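Putative carbohydrate-active enzyme (Uncultured organism, PDB 5WH8) is the family 5 glycoside hydrolase domain of a larger multi-modular cellulase and probably hydrolyses O-glycosidic bonds in cellulose-like polysaccharides. Local coordinates at residues G5-H10 with L100-I105; F128-S133 with I171-P176; D159-A164 with A195-S200; V167-R172 with L199-V204. All blocks are in the same frame, centred on the assembly; numbering follows the deposited sequence.

Interaction 1 of 4, residues G5-H10 with L100-I105; sequences GSPVYH and LGIYCI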
# COMPACT_ATOMS: atom_id res chain seq x y z
N GLY A 5 13.39 -14.67 10.92
CA GLY A 5 14.19 -13.74 10.15
C GLY A 5 13.39 -12.88 9.20
O GLY A 5 13.95 -12.00 8.53
N SER A 6 12.07 -13.08 9.15
CA SER A 6 11.23 -12.32 8.23
C SER A 6 10.84 -10.96 8.81
O SER A 6 10.90 -10.77 10.03
CB SER A 6 9.95 -13.11 7.88
OG SER A 6 9.11 -13.29 9.01
N PRO A 7 10.41 -10.02 7.95
CA PRO A 7 9.99 -8.70 8.45
C PRO A 7 8.92 -8.76 9.54
O PRO A 7 8.99 -8.01 10.52
CB PRO A 7 9.48 -8.00 7.17
CG PRO A 7 10.36 -8.60 6.06
CD PRO A 7 10.49 -10.06 6.47
N VAL A 8 7.93 -9.65 9.44
CA VAL A 8 6.86 -9.70 10.44
C VAL A 8 7.37 -10.39 11.72
O VAL A 8 6.99 -10.03 12.83
CB VAL A 8 5.58 -10.42 9.92
CG1 VAL A 8 4.51 -10.51 11.02
CG2 VAL A 8 5.04 -9.71 8.68
N TYR A 9 8.25 -11.38 11.57
CA TYR A 9 8.92 -11.97 12.73
C TYR A 9 9.67 -10.90 13.56
O TYR A 9 9.61 -10.90 14.82
CB TYR A 9 9.87 -13.05 12.24
CG TYR A 9 10.64 -13.75 13.33
CD1 TYR A 9 11.84 -13.24 13.79
CD2 TYR A 9 10.15 -14.91 13.92
CE1 TYR A 9 12.56 -13.90 14.81
CE2 TYR A 9 10.84 -15.56 14.93
CZ TYR A 9 12.05 -15.05 15.37
OH TYR A 9 12.72 -15.72 16.39
N HIS A 10 10.35 -9.99 12.86
CA HIS A 10 11.16 -8.96 13.51
C HIS A 10 10.34 -7.86 14.18
O HIS A 10 10.76 -7.34 15.22
CB HIS A 10 12.12 -8.33 12.50
CG HIS A 10 13.32 -9.18 12.19
ND1 HIS A 10 14.15 -9.66 13.17
CD2 HIS A 10 13.83 -9.62 11.01
CE1 HIS A 10 15.12 -10.37 12.61
NE2 HIS A 10 14.95 -10.36 11.30
N LEU A 100 5.20 -16.13 4.17
CA LEU A 100 6.51 -15.52 3.90
C LEU A 100 6.95 -14.50 4.94
O LEU A 100 8.08 -14.04 4.89
CB LEU A 100 6.49 -14.85 2.51
CG LEU A 100 6.33 -15.81 1.33
CD1 LEU A 100 5.99 -15.04 0.05
CD2 LEU A 100 7.59 -16.65 1.12
N GLY A 101 6.08 -14.17 5.89
CA GLY A 101 6.39 -13.20 6.93
C GLY A 101 6.58 -11.78 6.42
O GLY A 101 7.47 -11.08 6.89
N ILE A 102 5.76 -11.36 5.45
CA ILE A 102 5.73 -9.94 5.06
C ILE A 102 4.38 -9.31 5.29
O ILE A 102 3.33 -9.98 5.34
CB ILE A 102 6.11 -9.72 3.57
CG1 ILE A 102 5.22 -10.51 2.61
CG2 ILE A 102 7.62 -10.05 3.37
CD1 ILE A 102 5.36 -10.02 1.16
N TYR A 103 4.40 -7.99 5.44
CA TYR A 103 3.17 -7.23 5.65
C TYR A 103 2.37 -7.18 4.34
O TYR A 103 2.91 -7.30 3.23
CB TYR A 103 3.52 -5.82 6.21
CG TYR A 103 4.12 -5.92 7.59
CD1 TYR A 103 3.31 -6.05 8.71
CD2 TYR A 103 5.50 -6.02 7.77
CE1 TYR A 103 3.85 -6.22 9.96
CE2 TYR A 103 6.05 -6.18 9.02
CZ TYR A 103 5.21 -6.28 10.11
OH TYR A 103 5.79 -6.48 11.34
N CYS A 104 1.05 -7.03 4.48
CA CYS A 104 0.15 -7.06 3.33
C CYS A 104 -0.86 -5.94 3.43
O CYS A 104 -1.64 -5.90 4.39
CB CYS A 104 -0.57 -8.41 3.26
SG CYS A 104 -1.66 -8.62 1.85
N ILE A 105 -0.88 -5.06 2.43
CA ILE A 105 -1.90 -4.02 2.35
C ILE A 105 -3.03 -4.50 1.47
O ILE A 105 -2.81 -4.86 0.30
CB ILE A 105 -1.37 -2.70 1.77
CG1 ILE A 105 -0.23 -2.14 2.61
CG2 ILE A 105 -2.48 -1.67 1.70
CD1 ILE A 105 0.48 -0.94 1.99
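Val8 N donates to Gly101 O at 3.0 Å, with an N-H...O angle of 160°. The same oxygen is packed round by the start of helix 7-11: Pro7 CD comes to 3.2 Å from Gly101 O, and Ser6 CB touches it as well. Ser6 is the N-cap of that helix. Its OG accepts a weak bond from Tyr9 N, lies 3.4 Å from Gly101 CA and is also hydrogen-bonded to Pro3 O. Gly101, with positive phi, ends helix 83-100 in a Schellman motif and leads into strand 103-109 of the TIM barrel, so the short N-terminal helix is seated where a barrel helix turns into its next strand. Farther along, Val8 sends CG2 straight over the face of Tyr103, 3.6 Å from the ring centroid and 9° off its normal, a CH-pi contact. Val8 CG1 is anti to the backbone N (chi1 177°), which leaves CG2 on the side of the ring. The hydroxyl of Tyr103 reaches past the valine to bond Gly12 O, tying the ring to the residue just past the end of the same short helix. Beside this pair, Pro7 and Ile102 lie alongside each other, pointing the same way, with Pro7 CG 4.1 Å from Ile102 CG2.

Interaction 2 of 4, residues F128-S133 with I171-P176; sequences FWDYMS and IRKNDP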
# COMPACT_ATOMS: atom_id res chain seq x y z
N PHE A 128 -17.57 -5.44 1.86
CA PHE A 128 -16.17 -5.83 1.66
C PHE A 128 -15.38 -5.68 2.94
O PHE A 128 -14.68 -6.61 3.36
CB PHE A 128 -15.53 -4.99 0.55
CG PHE A 128 -14.05 -5.27 0.34
CD1 PHE A 128 -13.64 -6.33 -0.44
CD2 PHE A 128 -13.09 -4.46 0.93
CE1 PHE A 128 -12.27 -6.59 -0.63
CE2 PHE A 128 -11.72 -4.71 0.74
CZ PHE A 128 -11.32 -5.76 -0.05
N TRP A 129 -15.45 -4.50 3.55
CA TRP A 129 -14.62 -4.23 4.70
C TRP A 129 -15.14 -4.95 5.94
O TRP A 129 -14.35 -5.33 6.80
CB TRP A 129 -14.50 -2.72 4.93
CG TRP A 129 -13.47 -2.11 4.00
CD1 TRP A 129 -13.65 -1.14 3.06
CD2 TRP A 129 -12.08 -2.49 3.91
NE1 TRP A 129 -12.46 -0.88 2.41
CE2 TRP A 129 -11.49 -1.70 2.91
CE3 TRP A 129 -11.28 -3.42 4.59
CZ2 TRP A 129 -10.11 -1.80 2.58
CZ3 TRP A 129 -9.94 -3.54 4.26
CH2 TRP A 129 -9.36 -2.73 3.25
N ASP A 130 -16.46 -5.19 6.02
CA ASP A 130 -17.04 -6.03 7.09
C ASP A 130 -16.43 -7.43 7.01
O ASP A 130 -15.92 -7.96 8.00
CB ASP A 130 -18.57 -6.08 6.94
CG ASP A 130 -19.31 -6.56 8.20
OD1 ASP A 130 -18.76 -6.65 9.30
OD2 ASP A 130 -20.52 -6.85 8.07
N TYR A 131 -16.47 -8.02 5.82
CA TYR A 131 -15.89 -9.33 5.61
C TYR A 131 -14.38 -9.35 5.91
O TYR A 131 -13.91 -10.21 6.65
CB TYR A 131 -16.12 -9.84 4.18
CG TYR A 131 -15.39 -11.14 3.98
CD1 TYR A 131 -15.92 -12.33 4.47
CD2 TYR A 131 -14.13 -11.18 3.39
CE1 TYR A 131 -15.24 -13.53 4.34
CE2 TYR A 131 -13.44 -12.37 3.25
CZ TYR A 131 -14.00 -13.55 3.74
OH TYR A 131 -13.35 -14.76 3.62
N MET A 132 -13.62 -8.43 5.33
CA MET A 132 -12.16 -8.53 5.44
C MET A 132 -11.67 -8.36 6.88
O MET A 132 -10.73 -9.03 7.31
CB MET A 132 -11.46 -7.52 4.52
CG MET A 132 -11.52 -7.92 3.04
SD MET A 132 -10.56 -9.44 2.72
CE MET A 132 -11.21 -9.95 1.15
N SER A 133 -12.30 -7.45 7.62
CA SER A 133 -11.89 -7.20 8.99
C SER A 133 -12.28 -8.36 9.91
O SER A 133 -11.52 -8.69 10.81
CB SER A 133 -12.47 -5.86 9.51
OG SER A 133 -13.89 -5.79 9.41
N ILE A 171 -15.05 -1.70 10.23
CA ILE A 171 -13.80 -2.43 10.43
C ILE A 171 -13.52 -2.65 11.93
O ILE A 171 -13.19 -3.76 12.36
CB ILE A 171 -12.62 -1.67 9.76
CG1 ILE A 171 -12.76 -1.75 8.24
CG2 ILE A 171 -11.27 -2.21 10.26
CD1 ILE A 171 -11.69 -0.91 7.49
N ARG A 172 -13.65 -1.59 12.72
CA ARG A 172 -13.21 -1.62 14.11
C ARG A 172 -14.13 -2.45 15.01
O ARG A 172 -13.69 -2.93 16.05
CB ARG A 172 -13.08 -0.18 14.64
CG ARG A 172 -11.89 0.59 14.03
CD ARG A 172 -10.58 0.11 14.64
NE ARG A 172 -9.34 0.41 13.91
CZ ARG A 172 -8.62 1.51 14.05
NH1 ARG A 172 -9.02 2.50 14.86
NH2 ARG A 172 -7.51 1.65 13.35
N LYS A 173 -15.37 -2.68 14.59
CA LYS A 173 -16.24 -3.57 15.38
C LYS A 173 -15.72 -5.01 15.32
O LYS A 173 -15.97 -5.80 16.24
CB LYS A 173 -17.69 -3.49 14.92
CG LYS A 173 -18.01 -4.22 13.65
CD LYS A 173 -19.51 -4.31 13.45
CE LYS A 173 -19.85 -4.80 12.06
NZ LYS A 173 -19.61 -6.25 11.91
N ASN A 174 -15.01 -5.36 14.25
CA ASN A 174 -14.43 -6.70 14.07
C ASN A 174 -12.95 -6.81 14.46
O ASN A 174 -12.50 -7.86 14.95
CB ASN A 174 -14.55 -7.13 12.61
CG ASN A 174 -15.98 -7.27 12.15
OD1 ASN A 174 -16.84 -7.79 12.87
ND2 ASN A 174 -16.25 -6.82 10.93
N ASP A 175 -12.20 -5.74 14.19
CA ASP A 175 -10.74 -5.74 14.26
C ASP A 175 -10.27 -4.42 14.89
O ASP A 175 -9.98 -3.44 14.20
CB ASP A 175 -10.16 -5.95 12.85
CG ASP A 175 -8.68 -6.23 12.85
OD1 ASP A 175 -8.05 -6.11 13.93
OD2 ASP A 175 -8.14 -6.57 11.77
N PRO A 176 -10.22 -4.38 16.23
CA PRO A 176 -10.03 -3.11 16.93
C PRO A 176 -8.67 -2.41 16.78
O PRO A 176 -8.62 -1.20 16.98
CB PRO A 176 -10.24 -3.50 18.41
CG PRO A 176 -11.06 -4.72 18.37
CD PRO A 176 -10.70 -5.45 17.12
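Asp130 OD1 accepts two donors from the segment 171-176. Lys173 NZ forms a salt bridge with Asp130 OD1 at 2.8 Å, arriving on the syn side and 24° out of the carboxylate plane, while Asn174 ND2 reaches the anti lone pair of Asp130 OD1 at 3.0 Å. The lysine chain bends at its last torsion (chi4 74°) to bring the ammonium in. The amide and carboxylate planes are nearly coplanar, and Asn174 ND2 gives a second bond to Ser133 OG at 3.0 Å, almost straight at 171°. Both acceptors lie in the amide plane, which fixes its rotation. Ser133 OG in turn donates to Trp129 O, one turn back in its helix, at 2.7 Å. These bonds join consecutive outer helices of the TIM barrel, 122-135 and 157-172, near the C-terminal end of each. Inward from the polar groups, Ile171 runs alongside Trp129, its CD1 3.9 Å from Trp129 CE3; Phe128 CE2 lies over the centre of one indole face. Ile171 CG2 packs against Ser133 CB, and Asp175 CB rests near Ser133 O, while the carboxylate of Asp175 forms a salt bridge with Lys178.

Interaction 3 of 4, residues D159-A164 with A195-S200; sequences DVKEYA and AQDPLS. With EDO (1,2-ethanediol), chain H.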
# COMPACT_ATOMS: atom_id res chain seq x y z
N ASP A 159 -15.68 15.18 2.31
CA ASP A 159 -16.31 14.03 1.69
C ASP A 159 -15.55 12.73 1.98
O ASP A 159 -16.15 11.68 2.26
CB ASP A 159 -16.44 14.25 0.20
CG ASP A 159 -17.17 15.53 -0.13
OD1 ASP A 159 -18.37 15.61 0.21
OD2 ASP A 159 -16.53 16.47 -0.64
N VAL A 160 -14.22 12.79 1.91
CA VAL A 160 -13.44 11.61 2.26
C VAL A 160 -13.60 11.24 3.74
O VAL A 160 -13.66 10.07 4.11
CB VAL A 160 -11.92 11.81 1.92
CG1 VAL A 160 -11.09 10.58 2.27
CG2 VAL A 160 -11.76 12.15 0.44
N LYS A 161 -13.65 12.26 4.61
CA LYS A 161 -13.83 12.03 6.05
C LYS A 161 -15.18 11.35 6.32
O LYS A 161 -15.27 10.45 7.16
CB LYS A 161 -13.70 13.36 6.82
CG LYS A 161 -13.69 13.25 8.32
CD LYS A 161 -13.27 14.58 8.94
CE LYS A 161 -13.11 14.50 10.45
NZ LYS A 161 -14.41 14.61 11.14
N GLU A 162 -16.23 11.73 5.59
CA GLU A 162 -17.53 11.08 5.76
C GLU A 162 -17.50 9.62 5.30
O GLU A 162 -18.09 8.76 5.94
CB GLU A 162 -18.62 11.87 5.03
CG GLU A 162 -18.91 13.18 5.78
CD GLU A 162 -20.04 14.02 5.19
OE1 GLU A 162 -20.18 14.08 3.95
OE2 GLU A 162 -20.78 14.63 5.99
N TYR A 163 -16.79 9.34 4.21
CA TYR A 163 -16.57 7.96 3.78
C TYR A 163 -15.88 7.16 4.87
O TYR A 163 -16.31 6.06 5.21
CB TYR A 163 -15.74 7.91 2.48
CG TYR A 163 -15.26 6.52 2.09
CD1 TYR A 163 -16.10 5.63 1.45
CD2 TYR A 163 -13.97 6.09 2.41
CE1 TYR A 163 -15.67 4.36 1.10
CE2 TYR A 163 -13.53 4.81 2.07
CZ TYR A 163 -14.39 3.96 1.43
OH TYR A 163 -14.01 2.68 1.08
N ALA A 164 -14.79 7.71 5.40
CA ALA A 164 -14.01 7.02 6.42
C ALA A 164 -14.83 6.79 7.69
O ALA A 164 -14.69 5.77 8.36
CB ALA A 164 -12.75 7.81 6.75
N ALA A 195 -5.11 17.36 7.54
CA ALA A 195 -4.51 17.77 8.82
C ALA A 195 -5.28 18.89 9.50
O ALA A 195 -5.08 19.13 10.69
CB ALA A 195 -3.09 18.19 8.61
N GLN A 196 -6.13 19.59 8.75
CA GLN A 196 -6.94 20.68 9.33
C GLN A 196 -8.14 20.14 10.12
O GLN A 196 -8.71 20.85 10.96
CB GLN A 196 -7.44 21.65 8.24
CG GLN A 196 -6.36 22.16 7.29
CD GLN A 196 -5.23 22.91 8.00
OE1 GLN A 196 -5.48 23.79 8.82
NE2 GLN A 196 -3.99 22.56 7.66
N ASP A 197 -8.52 18.88 9.86
CA ASP A 197 -9.68 18.28 10.50
C ASP A 197 -9.51 16.76 10.51
O ASP A 197 -10.22 16.06 9.82
CB ASP A 197 -10.96 18.67 9.74
CG ASP A 197 -12.24 18.24 10.46
OD1 ASP A 197 -12.22 17.96 11.68
OD2 ASP A 197 -13.29 18.22 9.78
N PRO A 198 -8.54 16.25 11.30
CA PRO A 198 -8.24 14.82 11.22
C PRO A 198 -9.31 13.92 11.81
O PRO A 198 -10.16 14.36 12.61
CB PRO A 198 -6.93 14.68 12.01
CG PRO A 198 -6.78 15.91 12.79
CD PRO A 198 -7.58 16.99 12.13
N LEU A 199 -9.27 12.65 11.40
CA LEU A 199 -10.11 11.60 11.99
C LEU A 199 -9.83 11.41 13.49
O LEU A 199 -8.69 11.57 13.93
CB LEU A 199 -9.91 10.28 11.25
CG LEU A 199 -10.33 10.28 9.79
CD1 LEU A 199 -9.65 9.12 9.03
CD2 LEU A 199 -11.84 10.15 9.73
N SER A 200 -10.86 11.07 14.26
CA SER A 200 -10.67 10.91 15.72
C SER A 200 -10.32 9.50 16.19
O SER A 200 -10.24 9.24 17.40
CB SER A 200 -11.94 11.37 16.46
OG SER A 200 -12.13 12.76 16.24
C1 EDO H . -18.68 19.46 0.66
O1 EDO H . -17.36 18.97 0.39
C2 EDO H . -19.65 19.12 -0.47
O2 EDO H . -19.63 17.73 -0.79
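The apolar contact centres on Leu199, which slides past Lys161 in the opposite direction and meets Ala164. Leu199 CD2 reaches Lys161 CG at 3.9 Å and lies equally far from Ala164 CB, so one methyl fits between two side chains a helical turn apart. Leu199 CD1 touches the Ala164 methyl too, at 4.1 Å. With CG anti to its carbonyl carbon (chi1 -64°), Leu199 turns its two methyls toward the helix, and beyond them it meets Cys182 of the barrel strand 180-182.

The polar part is looser. The lysine extends from the helix, crosses Asp197 at about a right angle and lays its methylenes against the backbone there, Lys161 CE coming to 3.3 Å from Asp197 O. Its chain is straight until the last torsion, where it bends. The ammonium stops short of a salt bridge across the contact, with Lys161 NZ 4.0 Å from Asp197 OD2; its salt bridge is made instead with Glu165, one turn along the same helix. The nearby aspartate would still be expected to add a favourable electrostatic term. Asp197 O is occupied by the indole N-H of Trp157.

A bound 1,2-ethanediol, probably from the crystallisation liquor, straddles the carboxylate of Asp159: its O2 donates to Asp159 OD1 at 2.7 Å and its O1 to Asp159 OD2 at 2.8 Å.

The arrangement belongs to the outer layer of a TIM barrel, where the loop leading toward strand 204-211 is laid against helix 157-172, the helix that leads into strand 180-182.

Interaction 4 of 4, residues V167-R172 with L199-V204; sequences VIPVIR and LSYDNV. With EDO (1,2-ethanediol), chain C.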
# COMPACT_ATOMS: atom_id res chain seq x y z
N VAL A 167 -16.92 3.66 6.96
CA VAL A 167 -16.20 2.39 6.87
C VAL A 167 -15.42 2.00 8.14
O VAL A 167 -15.37 0.83 8.50
CB VAL A 167 -15.22 2.41 5.63
CG1 VAL A 167 -14.27 1.24 5.64
CG2 VAL A 167 -16.02 2.47 4.31
N ILE A 168 -14.79 2.96 8.82
CA ILE A 168 -13.91 2.60 9.93
C ILE A 168 -14.69 1.93 11.07
O ILE A 168 -14.20 0.96 11.65
CB ILE A 168 -13.11 3.82 10.42
CG1 ILE A 168 -12.04 4.17 9.36
CG2 ILE A 168 -12.44 3.54 11.78
CD1 ILE A 168 -11.26 5.41 9.65
N PRO A 169 -15.91 2.42 11.39
CA PRO A 169 -16.63 1.69 12.45
C PRO A 169 -16.96 0.23 12.09
O PRO A 169 -17.05 -0.63 12.98
CB PRO A 169 -17.92 2.51 12.63
CG PRO A 169 -17.52 3.90 12.21
CD PRO A 169 -16.58 3.67 11.03
N VAL A 170 -17.17 -0.03 10.81
CA VAL A 170 -17.45 -1.38 10.33
C VAL A 170 -16.22 -2.27 10.50
O VAL A 170 -16.32 -3.44 10.87
CB VAL A 170 -17.90 -1.35 8.86
CG1 VAL A 170 -18.00 -2.74 8.27
CG2 VAL A 170 -19.24 -0.61 8.73
N ILE A 171 -15.05 -1.70 10.23
CA ILE A 171 -13.80 -2.43 10.43
C ILE A 171 -13.52 -2.65 11.93
O ILE A 171 -13.19 -3.76 12.36
CB ILE A 171 -12.62 -1.67 9.76
CG1 ILE A 171 -12.76 -1.75 8.24
CG2 ILE A 171 -11.27 -2.21 10.26
CD1 ILE A 171 -11.69 -0.91 7.49
N ARG A 172 -13.65 -1.59 12.72
CA ARG A 172 -13.21 -1.62 14.11
C ARG A 172 -14.13 -2.45 15.01
O ARG A 172 -13.69 -2.93 16.05
CB ARG A 172 -13.08 -0.18 14.64
CG ARG A 172 -11.89 0.59 14.03
CD ARG A 172 -10.58 0.11 14.64
NE ARG A 172 -9.34 0.41 13.91
CZ ARG A 172 -8.62 1.51 14.05
NH1 ARG A 172 -9.02 2.50 14.86
NH2 ARG A 172 -7.51 1.65 13.35
N LEU A 199 -9.27 12.65 11.40
CA LEU A 199 -10.11 11.60 11.99
C LEU A 199 -9.83 11.41 13.49
O LEU A 199 -8.69 11.57 13.93
CB LEU A 199 -9.91 10.28 11.25
CG LEU A 199 -10.33 10.28 9.79
CD1 LEU A 199 -9.65 9.12 9.03
CD2 LEU A 199 -11.84 10.15 9.73
N SER A 200 -10.86 11.07 14.26
CA SER A 200 -10.67 10.91 15.72
C SER A 200 -10.32 9.50 16.19
O SER A 200 -10.24 9.24 17.40
CB SER A 200 -11.94 11.37 16.46
OG SER A 200 -12.13 12.76 16.24
N TYR A 201 -10.08 8.59 15.26
CA TYR A 201 -9.80 7.20 15.59
C TYR A 201 -8.31 6.98 15.85
O TYR A 201 -7.48 7.70 15.30
CB TYR A 201 -10.23 6.28 14.44
CG TYR A 201 -11.67 6.45 14.02
CD1 TYR A 201 -12.70 5.90 14.76
CD2 TYR A 201 -12.00 7.15 12.86
CE1 TYR A 201 -14.03 6.05 14.37
CE2 TYR A 201 -13.30 7.30 12.46
CZ TYR A 201 -14.32 6.76 13.22
OH TYR A 201 -15.62 6.93 12.80
N ASP A 202 -7.98 5.97 16.67
CA ASP A 202 -6.60 5.53 16.88
C ASP A 202 -6.07 4.70 15.70
O ASP A 202 -6.84 4.11 14.94
CB ASP A 202 -6.48 4.67 18.15
CG ASP A 202 -6.89 5.40 19.42
OD1 ASP A 202 -6.61 6.61 19.54
OD2 ASP A 202 -7.46 4.73 20.31
N ASN A 203 -4.74 4.59 15.61
CA ASN A 203 -4.06 3.71 14.64
C ASN A 203 -4.53 4.01 13.22
O ASN A 203 -4.87 3.10 12.46
CB ASN A 203 -4.28 2.23 14.99
CG ASN A 203 -3.38 1.77 16.10
OD1 ASN A 203 -2.25 2.23 16.23
ND2 ASN A 203 -3.89 0.87 16.94
N VAL A 204 -4.51 5.29 12.87
CA VAL A 204 -4.81 5.75 11.52
C VAL A 204 -3.61 6.48 10.92
O VAL A 204 -2.97 7.32 11.58
CB VAL A 204 -6.06 6.67 11.48
CG1 VAL A 204 -6.28 7.27 10.09
CG2 VAL A 204 -7.30 5.90 11.91
C1 EDO C . -1.56 10.51 14.07
O1 EDO C . -1.29 9.21 14.62
C2 EDO C . -2.59 10.37 12.96
O2 EDO C . -1.95 9.90 11.76
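Arg172 grips the backbone of Asp202 and Asn203, joining the last turn of helix 157-172 to the loop that enters strand 204-211 of the TIM barrel. Arg172 NH1 donates to Asp202 O at 2.7 Å, and that oxygen lies close to the guanidinium plane, 11° out of it. Arg172 NH2 adds two weak bonds, to Asp202 O at 3.0 Å and to Asn203 O at 3.1 Å, both carbonyls meeting the edge of the group. A bend at chi2 (-75°) turns the arginine chain toward the loop, and a further bond from NH2 to Lys178 O holds its far end.

Next to the arginine, Tyr201 turns a ring face to Ile168. Ile168 CG2 sits above the centre of the phenol, 3.6 Å from the ring centroid and 6° off the normal, a CH-pi contact. The other branch of the isoleucine, ending in CD1, comes to 3.7 Å from Tyr201 CD2 and continues to Leu199 CD1. At the outer end of the ring Pro169 crosses Tyr201 at about a right angle.

Farther out, Ile168 and Arg172 both pack on Ile180 of the neighbouring barrel strand. The loop residue Asn203, which has left-handed backbone angles, is anchored by its OD1 to Val16 N. At the start of strand 204-211, Val204 O accepts from O2 of a bound 1,2-ethanediol. From the helix side, Pro169 CG stands 3.6 Å from Tyr201 OH.

In the fold
Helix 157-172 connects three of the contacts. Its early turns carry interaction 3, and its last turns carry interactions 2 and 4, which share Ile171 and Arg172 and have centres about 10 Å apart: Ile171 turns to helix 122-135, Arg172 to the loop before strand 204-211. Val170 CG1 and Asp130 CA, 3.6 Å apart, bring interactions 2 and 4 into touch. Interactions 3 and 4, about 10 Å apart between centres, share Leu199, whose methyls reach Ala164 and Ile168. Interaction 1 stands apart, its centre about 21 Å from that of interaction 2, though strand 103-109 leads on to helix 122-135. Interactions 2-4 lie in the barrel's outer layer; interaction 1 attaches helix 7-11 to it.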